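Long-range contacts in AT-less polyketide synthase (Streptomyces platensis subsp. rosaceus, PDB 4TKT), which probably catalyses decarboxylative condensation steps that extend the polyketide chain, as a ketosynthase domain of the isomigrastatin assembly line: residues Ser37-His48 and Thr62-Ile73; Glu141-Tyr149 and Tyr612-Glu620. All blocks are in the same frame, centred on the assembly; numbering follows the deposited sequence.

Contact 1 of 2, residues Ser37-His48 and Thr62-Ile73. With MES (2-(N-morpholino)-ethanesulfonic acid), chain E.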
# COMPACT_ATOMS: atom_id res chain seq x y z
N SER A 37 9.42 2.31 -14.89
CA SER A 37 8.52 3.44 -14.69
C SER A 37 9.25 4.74 -14.35
O SER A 37 8.64 5.71 -13.92
CB SER A 37 7.50 3.13 -13.60
OG SER A 37 6.69 2.02 -13.96
N ILE A 38 10.57 4.75 -14.54
CA ILE A 38 11.36 5.93 -14.26
C ILE A 38 11.26 6.96 -15.38
O ILE A 38 11.37 6.63 -16.56
CB ILE A 38 12.85 5.58 -14.03
CG1 ILE A 38 12.98 4.65 -12.82
CG2 ILE A 38 13.67 6.83 -13.81
CD1 ILE A 38 12.38 5.21 -11.55
N THR A 39 11.03 8.21 -15.00
CA THR A 39 10.90 9.30 -15.96
C THR A 39 11.73 10.50 -15.52
O THR A 39 12.28 10.51 -14.42
CB THR A 39 9.44 9.74 -16.14
OG1 THR A 39 8.90 10.12 -14.86
CG2 THR A 39 8.61 8.62 -16.72
N GLU A 40 11.81 11.51 -16.37
CA GLU A 40 12.46 12.76 -16.00
C GLU A 40 11.54 13.57 -15.11
O GLU A 40 10.34 13.31 -15.05
CB GLU A 40 12.85 13.57 -17.24
CG GLU A 40 13.99 12.97 -18.04
CD GLU A 40 14.59 13.96 -19.02
OE1 GLU A 40 14.16 15.14 -19.02
OE2 GLU A 40 15.48 13.56 -19.80
N ILE A 41 12.11 14.54 -14.40
CA ILE A 41 11.34 15.42 -13.53
C ILE A 41 10.21 16.08 -14.30
O ILE A 41 10.45 16.77 -15.29
CB ILE A 41 12.21 16.52 -12.90
CG1 ILE A 41 13.52 15.94 -12.36
CG2 ILE A 41 11.45 17.24 -11.80
CD1 ILE A 41 13.36 15.11 -11.12
N PRO A 42 8.96 15.87 -13.86
CA PRO A 42 7.79 16.48 -14.50
C PRO A 42 7.87 18.00 -14.45
O PRO A 42 8.13 18.56 -13.38
CB PRO A 42 6.62 15.97 -13.66
CG PRO A 42 7.12 14.73 -13.02
CD PRO A 42 8.57 14.98 -12.75
N ALA A 43 7.65 18.65 -15.59
CA ALA A 43 7.78 20.10 -15.70
C ALA A 43 6.90 20.86 -14.72
O ALA A 43 7.21 21.99 -14.34
CB ALA A 43 7.47 20.53 -17.13
N GLY A 44 5.79 20.25 -14.31
CA GLY A 44 4.88 20.87 -13.37
C GLY A 44 5.48 21.10 -12.00
O GLY A 44 5.24 22.13 -11.38
N ARG A 45 6.27 20.13 -11.53
CA ARG A 45 6.88 20.19 -10.21
C ARG A 45 7.73 21.44 -10.00
O ARG A 45 7.46 22.25 -9.12
CB ARG A 45 7.74 18.94 -9.97
CG ARG A 45 6.97 17.63 -10.04
CD ARG A 45 5.93 17.55 -8.94
NE ARG A 45 5.18 16.30 -9.01
CZ ARG A 45 5.49 15.20 -8.33
NH1 ARG A 45 6.54 15.20 -7.52
NH2 ARG A 45 4.74 14.11 -8.45
N TRP A 46 8.77 21.58 -10.82
CA TRP A 46 9.63 22.77 -10.80
C TRP A 46 10.45 22.85 -12.08
O TRP A 46 10.50 21.89 -12.85
CB TRP A 46 10.55 22.75 -9.58
CG TRP A 46 11.50 21.59 -9.54
CD1 TRP A 46 12.69 21.48 -10.20
CD2 TRP A 46 11.35 20.38 -8.78
NE1 TRP A 46 13.28 20.27 -9.91
CE2 TRP A 46 12.48 19.58 -9.04
CE3 TRP A 46 10.37 19.90 -7.91
CZ2 TRP A 46 12.66 18.32 -8.47
CZ3 TRP A 46 10.54 18.65 -7.34
CH2 TRP A 46 11.68 17.87 -7.62
N ASP A 47 11.08 23.99 -12.31
CA ASP A 47 11.97 24.14 -13.46
C ASP A 47 13.34 23.56 -13.13
O ASP A 47 14.16 24.22 -12.49
CB ASP A 47 12.10 25.60 -13.87
CG ASP A 47 12.91 25.78 -15.13
OD1 ASP A 47 13.03 24.80 -15.91
OD2 ASP A 47 13.44 26.89 -15.35
N HIS A 48 13.57 22.33 -13.56
CA HIS A 48 14.78 21.60 -13.18
C HIS A 48 16.02 22.10 -13.91
O HIS A 48 17.14 21.77 -13.53
CB HIS A 48 14.59 20.11 -13.43
CG HIS A 48 15.58 19.25 -12.70
ND1 HIS A 48 15.69 19.24 -11.33
CD2 HIS A 48 16.51 18.38 -13.16
CE1 HIS A 48 16.65 18.40 -10.98
NE2 HIS A 48 17.16 17.86 -12.07
N THR A 62 22.67 19.77 -9.49
CA THR A 62 22.52 18.33 -9.33
C THR A 62 22.68 17.65 -10.69
O THR A 62 22.35 18.22 -11.72
CB THR A 62 21.16 17.95 -8.72
OG1 THR A 62 21.08 16.53 -8.57
CG2 THR A 62 20.02 18.42 -9.61
N TYR A 63 23.20 16.42 -10.67
CA TYR A 63 23.45 15.69 -11.91
C TYR A 63 22.37 14.64 -12.17
O TYR A 63 22.43 13.91 -13.15
CB TYR A 63 24.84 15.04 -11.88
CG TYR A 63 25.04 14.09 -10.74
CD1 TYR A 63 25.39 14.55 -9.47
CD2 TYR A 63 24.89 12.72 -10.92
CE1 TYR A 63 25.58 13.67 -8.42
CE2 TYR A 63 25.08 11.84 -9.88
CZ TYR A 63 25.42 12.32 -8.63
OH TYR A 63 25.60 11.43 -7.59
N SER A 64 21.39 14.58 -11.27
CA SER A 64 20.25 13.69 -11.44
C SER A 64 19.04 14.48 -11.92
O SER A 64 18.76 15.56 -11.41
CB SER A 64 19.93 12.96 -10.14
OG SER A 64 18.74 12.20 -10.28
N LYS A 65 18.32 13.92 -12.89
CA LYS A 65 17.11 14.56 -13.39
C LYS A 65 15.99 13.54 -13.60
O LYS A 65 15.06 13.76 -14.37
CB LYS A 65 17.39 15.30 -14.69
CG LYS A 65 17.90 14.42 -15.82
CD LYS A 65 18.02 15.21 -17.11
CE LYS A 65 18.39 14.32 -18.28
NZ LYS A 65 18.36 15.06 -19.57
N TRP A 66 16.10 12.41 -12.90
CA TRP A 66 15.13 11.33 -13.04
C TRP A 66 14.45 11.00 -11.72
O TRP A 66 14.91 11.41 -10.65
CB TRP A 66 15.82 10.08 -13.59
CG TRP A 66 16.55 10.32 -14.87
CD1 TRP A 66 16.04 10.22 -16.13
CD2 TRP A 66 17.92 10.70 -15.02
NE1 TRP A 66 17.01 10.51 -17.06
CE2 TRP A 66 18.17 10.81 -16.40
CE3 TRP A 66 18.96 10.95 -14.12
CZ2 TRP A 66 19.43 11.16 -16.91
CZ3 TRP A 66 20.20 11.30 -14.63
CH2 TRP A 66 20.42 11.41 -16.01
N GLY A 67 13.35 10.26 -11.80
CA GLY A 67 12.64 9.82 -10.61
C GLY A 67 11.43 8.96 -10.92
O GLY A 67 10.92 8.96 -12.04
N GLY A 68 10.96 8.23 -9.92
CA GLY A 68 9.71 7.50 -10.01
C GLY A 68 8.62 8.39 -9.45
O GLY A 68 8.59 8.65 -8.25
N PHE A 69 7.75 8.89 -10.32
CA PHE A 69 6.78 9.90 -9.90
C PHE A 69 5.34 9.43 -9.95
O PHE A 69 4.94 8.70 -10.86
CB PHE A 69 6.93 11.15 -10.77
CG PHE A 69 8.20 11.90 -10.53
CD1 PHE A 69 8.30 12.80 -9.47
CD2 PHE A 69 9.30 11.72 -11.34
CE1 PHE A 69 9.47 13.49 -9.24
CE2 PHE A 69 10.47 12.41 -11.12
CZ PHE A 69 10.55 13.30 -10.07
N LEU A 70 4.57 9.86 -8.96
CA LEU A 70 3.12 9.68 -8.99
C LEU A 70 2.51 10.74 -9.90
O LEU A 70 3.18 11.68 -10.31
CB LEU A 70 2.54 9.78 -7.58
CG LEU A 70 3.05 8.77 -6.55
CD1 LEU A 70 2.24 8.87 -5.27
CD2 LEU A 70 2.98 7.36 -7.12
N ASP A 71 1.22 10.59 -10.21
CA ASP A 71 0.52 11.60 -10.99
C ASP A 71 -0.51 12.32 -10.13
O ASP A 71 -1.27 11.70 -9.40
CB ASP A 71 -0.16 10.98 -12.21
CG ASP A 71 0.83 10.57 -13.28
OD1 ASP A 71 1.32 11.46 -14.01
OD2 ASP A 71 1.12 9.36 -13.40
N GLY A 72 -0.51 13.65 -10.23
CA GLY A 72 -1.47 14.47 -9.51
C GLY A 72 -1.39 14.33 -8.00
O GLY A 72 -2.38 13.97 -7.36
N ILE A 73 -0.23 14.63 -7.43
CA ILE A 73 -0.05 14.54 -5.99
C ILE A 73 -0.71 15.73 -5.29
O ILE A 73 -0.77 15.78 -4.06
CB ILE A 73 1.44 14.48 -5.59
CG1 ILE A 73 2.15 15.78 -5.97
CG2 ILE A 73 2.12 13.28 -6.23
CD1 ILE A 73 3.58 15.82 -5.49
O1 MES E . 2.16 22.44 -8.81
C2 MES E . 1.10 21.81 -8.10
C3 MES E . 1.42 20.35 -7.82
N4 MES E . 1.81 19.73 -9.07
C5 MES E . 2.90 20.37 -9.80
C6 MES E . 2.42 21.79 -10.05
C7 MES E . 1.72 18.27 -9.12
C8 MES E . 2.12 17.86 -10.54
S MES E . 1.97 16.22 -10.72
O1S MES E . 0.77 15.92 -11.52
O2S MES E . 1.86 15.57 -9.39
O3S MES E . 3.16 15.70 -11.44
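A small two-stranded antiparallel ribbon, separate from the large sheet of the thiolase-fold ketosynthase, pairs Thr-39 with Gly-67 and Glu-40 with Trp-66. Thr-39 and Gly-67 are the hydrogen-bonded pair: Thr-39 N gives a nearly straight bond to Gly-67 O (3.1 Å), and Gly-67 N returns one to Thr-39 O. Further along, Ile-41 N bonds to Lys-65 O from above the carbonyl plane. Glu-40 and Lys-65 lie alongside each other, both extended beyond CG, and meet in a salt bridge whose hydrogen bond is weak, OE2 to NZ 3.3 Å; Lys-65 also makes a cation-pi contact with Tyr-52. With CG of His-48 opposite its own backbone N (chi1 -163°), the imidazole reaches the 62-65 segment edge-first, and NE2 donates in the carbonyl plane to a lone pair of Ser-64 O at 2.9 Å. On the other nitrogen, ND1 of His-48 accepts Trp-46 NE1 at 3.0 Å. A leucine in place of His-48 is likely to leave both Ser-64 O and the Trp-46 N-H without their mates and the indole freer to turn. Phe-69 fills the middle: Pro-42 CD makes a CH-pi contact over its face, 3.5 Å from the ring centroid, while Ile-41 CD1 and Arg-45 NH1 come to the ring edge. The guanidinium stands nearly perpendicular to that ring (88°), layered between Phe-69 CD1 and Ile-73 CD1 on its two faces, and NH1 of Arg-45 forms a salt bridge with Glu-251, which also accepts Leu-70 N. Arg-45 NE and NH2 send weak bonds to the sulfonate of MES, probably a crystallisation component. Two backbone donors hold that sulfonate more firmly: Gly-72 N meets O1S at 2.9 Å, and Ile-73 N meets O2S at 3.0 Å, almost straight (170°).

Contact 2 of 2, residues Glu141-Tyr149 and Tyr612-Glu620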
# COMPACT_ATOMS: atom_id res chain seq x y z
N GLU A 141 9.03 18.34 3.23
CA GLU A 141 9.50 19.31 2.25
C GLU A 141 8.50 20.40 1.89
O GLU A 141 8.90 21.51 1.55
CB GLU A 141 9.92 18.59 0.97
CG GLU A 141 11.17 17.75 1.12
CD GLU A 141 11.63 17.17 -0.20
OE1 GLU A 141 10.78 16.61 -0.93
OE2 GLU A 141 12.83 17.30 -0.51
N TYR A 142 7.21 20.09 1.95
CA TYR A 142 6.15 21.04 1.60
C TYR A 142 6.34 22.34 2.39
O TYR A 142 6.23 23.44 1.86
CB TYR A 142 4.78 20.44 1.87
CG TYR A 142 3.64 21.05 1.08
CD1 TYR A 142 3.69 21.12 -0.30
CD2 TYR A 142 2.50 21.51 1.72
CE1 TYR A 142 2.65 21.67 -1.02
CE2 TYR A 142 1.45 22.06 1.01
CZ TYR A 142 1.53 22.14 -0.36
OH TYR A 142 0.49 22.68 -1.08
N GLN A 143 6.65 22.16 3.67
CA GLN A 143 7.05 23.22 4.58
C GLN A 143 7.99 24.28 3.98
O GLN A 143 7.85 25.47 4.25
CB GLN A 143 7.73 22.56 5.78
CG GLN A 143 7.81 23.39 7.04
CD GLN A 143 8.46 22.62 8.16
OE1 GLN A 143 9.02 21.55 7.94
NE2 GLN A 143 8.39 23.16 9.37
N LEU A 144 8.94 23.83 3.16
CA LEU A 144 9.96 24.72 2.60
C LEU A 144 9.37 25.77 1.66
O LEU A 144 9.89 26.88 1.57
CB LEU A 144 11.01 23.90 1.85
CG LEU A 144 11.76 22.87 2.71
CD1 LEU A 144 12.55 21.92 1.84
CD2 LEU A 144 12.67 23.58 3.69
N TYR A 145 8.30 25.42 0.97
CA TYR A 145 7.65 26.34 0.05
C TYR A 145 7.13 27.57 0.79
O TYR A 145 7.28 28.70 0.33
CB TYR A 145 6.52 25.65 -0.70
CG TYR A 145 7.01 24.81 -1.86
CD1 TYR A 145 7.87 25.34 -2.81
CD2 TYR A 145 6.62 23.49 -2.00
CE1 TYR A 145 8.33 24.59 -3.87
CE2 TYR A 145 7.08 22.72 -3.06
CZ TYR A 145 7.93 23.27 -3.99
OH TYR A 145 8.38 22.52 -5.05
N GLY A 146 6.53 27.34 1.96
CA GLY A 146 5.98 28.41 2.76
C GLY A 146 7.05 29.39 3.22
O GLY A 146 6.81 30.60 3.29
N ALA A 147 8.23 28.87 3.53
CA ALA A 147 9.35 29.70 3.96
C ALA A 147 9.91 30.50 2.80
O ALA A 147 10.28 31.67 2.95
CB ALA A 147 10.43 28.84 4.59
N GLU A 148 9.99 29.86 1.63
CA GLU A 148 10.49 30.52 0.43
C GLU A 148 9.56 31.64 0.01
O GLU A 148 9.99 32.65 -0.54
CB GLU A 148 10.65 29.51 -0.71
CG GLU A 148 11.74 28.48 -0.48
CD GLU A 148 11.77 27.40 -1.54
OE1 GLU A 148 10.81 27.31 -2.34
OE2 GLU A 148 12.76 26.64 -1.59
N TYR A 149 8.27 31.46 0.28
CA TYR A 149 7.28 32.47 -0.03
C TYR A 149 7.36 33.62 0.97
O TYR A 149 7.32 34.79 0.59
CB TYR A 149 5.88 31.87 -0.03
CG TYR A 149 4.85 32.70 -0.76
CD1 TYR A 149 4.29 33.82 -0.16
CD2 TYR A 149 4.45 32.37 -2.04
CE1 TYR A 149 3.36 34.59 -0.82
CE2 TYR A 149 3.51 33.13 -2.71
CZ TYR A 149 2.97 34.24 -2.10
OH TYR A 149 2.03 35.01 -2.76
N TYR A 612 -5.09 21.03 -5.18
CA TYR A 612 -4.82 21.93 -4.07
C TYR A 612 -3.31 22.11 -3.86
O TYR A 612 -2.56 21.14 -3.81
CB TYR A 612 -5.46 21.41 -2.78
CG TYR A 612 -6.96 21.32 -2.87
CD1 TYR A 612 -7.76 22.42 -2.57
CD2 TYR A 612 -7.58 20.15 -3.27
CE1 TYR A 612 -9.14 22.34 -2.66
CE2 TYR A 612 -8.96 20.06 -3.36
CZ TYR A 612 -9.73 21.16 -3.06
OH TYR A 612 -11.10 21.08 -3.15
N TRP A 613 -2.89 23.36 -3.74
CA TRP A 613 -1.48 23.67 -3.55
C TRP A 613 -1.33 24.92 -2.68
O TRP A 613 -2.28 25.68 -2.53
CB TRP A 613 -0.79 23.85 -4.91
CG TRP A 613 0.67 23.50 -4.92
CD1 TRP A 613 1.72 24.34 -5.15
CD2 TRP A 613 1.24 22.20 -4.68
NE1 TRP A 613 2.90 23.65 -5.08
CE2 TRP A 613 2.64 22.34 -4.79
CE3 TRP A 613 0.70 20.95 -4.38
CZ2 TRP A 613 3.51 21.26 -4.62
CZ3 TRP A 613 1.57 19.88 -4.21
CH2 TRP A 613 2.95 20.05 -4.33
N TYR A 614 -0.15 25.12 -2.12
CA TYR A 614 0.05 26.20 -1.15
C TYR A 614 -0.09 27.59 -1.76
O TYR A 614 -0.25 28.58 -1.04
CB TYR A 614 1.44 26.06 -0.49
CG TYR A 614 2.56 26.59 -1.35
CD1 TYR A 614 3.07 25.83 -2.40
CD2 TYR A 614 3.12 27.84 -1.11
CE1 TYR A 614 4.09 26.31 -3.20
CE2 TYR A 614 4.14 28.33 -1.90
CZ TYR A 614 4.62 27.56 -2.94
OH TYR A 614 5.65 28.04 -3.72
N THR A 615 -0.05 27.68 -3.08
CA THR A 615 -0.13 28.97 -3.75
C THR A 615 -1.58 29.39 -4.00
O THR A 615 -1.83 30.50 -4.48
CB THR A 615 0.62 28.96 -5.10
OG1 THR A 615 0.22 27.82 -5.86
CG2 THR A 615 2.11 28.90 -4.86
N ASP A 616 -2.52 28.52 -3.66
CA ASP A 616 -3.94 28.81 -3.83
C ASP A 616 -4.35 30.07 -3.06
O ASP A 616 -4.15 30.16 -1.85
CB ASP A 616 -4.79 27.62 -3.37
CG ASP A 616 -4.62 26.39 -4.25
OD1 ASP A 616 -4.06 26.52 -5.37
OD2 ASP A 616 -5.04 25.29 -3.83
N GLY A 617 -4.91 31.04 -3.78
CA GLY A 617 -5.39 32.26 -3.17
C GLY A 617 -4.31 33.30 -2.94
O GLY A 617 -4.60 34.48 -2.71
N LEU A 618 -3.06 32.87 -3.01
CA LEU A 618 -1.92 33.76 -2.80
C LEU A 618 -1.59 34.54 -4.06
O LEU A 618 -1.67 34.00 -5.17
CB LEU A 618 -0.70 32.96 -2.34
CG LEU A 618 -0.52 32.79 -0.83
CD1 LEU A 618 -1.75 32.18 -0.18
CD2 LEU A 618 0.71 31.94 -0.54
N PRO A 619 -1.22 35.82 -3.91
CA PRO A 619 -0.86 36.68 -5.04
C PRO A 619 0.51 36.33 -5.62
O PRO A 619 1.40 35.93 -4.88
CB PRO A 619 -0.86 38.08 -4.43
CG PRO A 619 -0.54 37.86 -2.99
CD PRO A 619 -1.19 36.55 -2.63
N GLU A 620 0.66 36.49 -6.93
CA GLU A 620 1.92 36.19 -7.60
C GLU A 620 2.93 37.33 -7.42
O GLU A 620 3.94 37.17 -6.74
CB GLU A 620 1.69 35.92 -9.09
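Tyr-145 leans from helix 142-151 onto Tyr-614, and its atoms are met in turn. CB sits over the face of the Tyr-614 ring, a CH-pi contact 3.6 Å from the centroid. CG lies 3.5 Å from Tyr-614 CE1, and CD1 reaches the Tyr-614 hydroxyl. The two ring planes are nearly parallel (11°) but slid so far apart that they barely overlap. Farther out, Tyr-145 CE2 approaches Trp-613 CZ2 at 4.2 Å, and OH at the tip bonds to Val-217 O. CG of Tyr-614 is wedged between its own backbone N and carbonyl carbon (chi1 80°), which stands the ring against the helix; Thr-615 CG2 covers its opposite face. Trp-613 ends the YPFxxxRYW sequence with which the C-terminal tail folds back on the ketosynthase, as in other modular polyketide synthases. Here Tyr-142 turns its edge to the indole face, T-shaped, with centroids 4.9 Å apart and planes at 74°, while Tyr-142 OH bonds to Ser-89 O. The tail makes a type I turn over 613-616, closed further by Trp-613 N donating to Asp-616 OD2 at 2.9 Å. After a second turn, of type II, Leu-618 CD2 lies over the centre of the Tyr-149 ring, 3.6 Å from its centroid. Tyr-149 OH bonds to Glu-154; its approach to Pro-619 O is modelled too short for that bond to be more than doubtful.

Contact 1 is partly buried and local, joining two nearby segments of the ketosynthase by a backbone ribbon; contact 2 lies at the surface and brings the C-terminal tail back to a helix more than 460 residues earlier. Their centres are about 19 Å apart, on the same side of the chain's centre, and they touch where Arg-45 O packs 4.2 Å from Tyr-145 OH. Contact 1 combines main-chain bonds and charged groups with packing around one phenylalanine, whereas contact 2 relies mostly on aromatic faces and edges. The MES bound at contact 1 also reaches contact 2, its morpholine ring coming about 3 Å (nearest atoms) from the Trp-613 side chain.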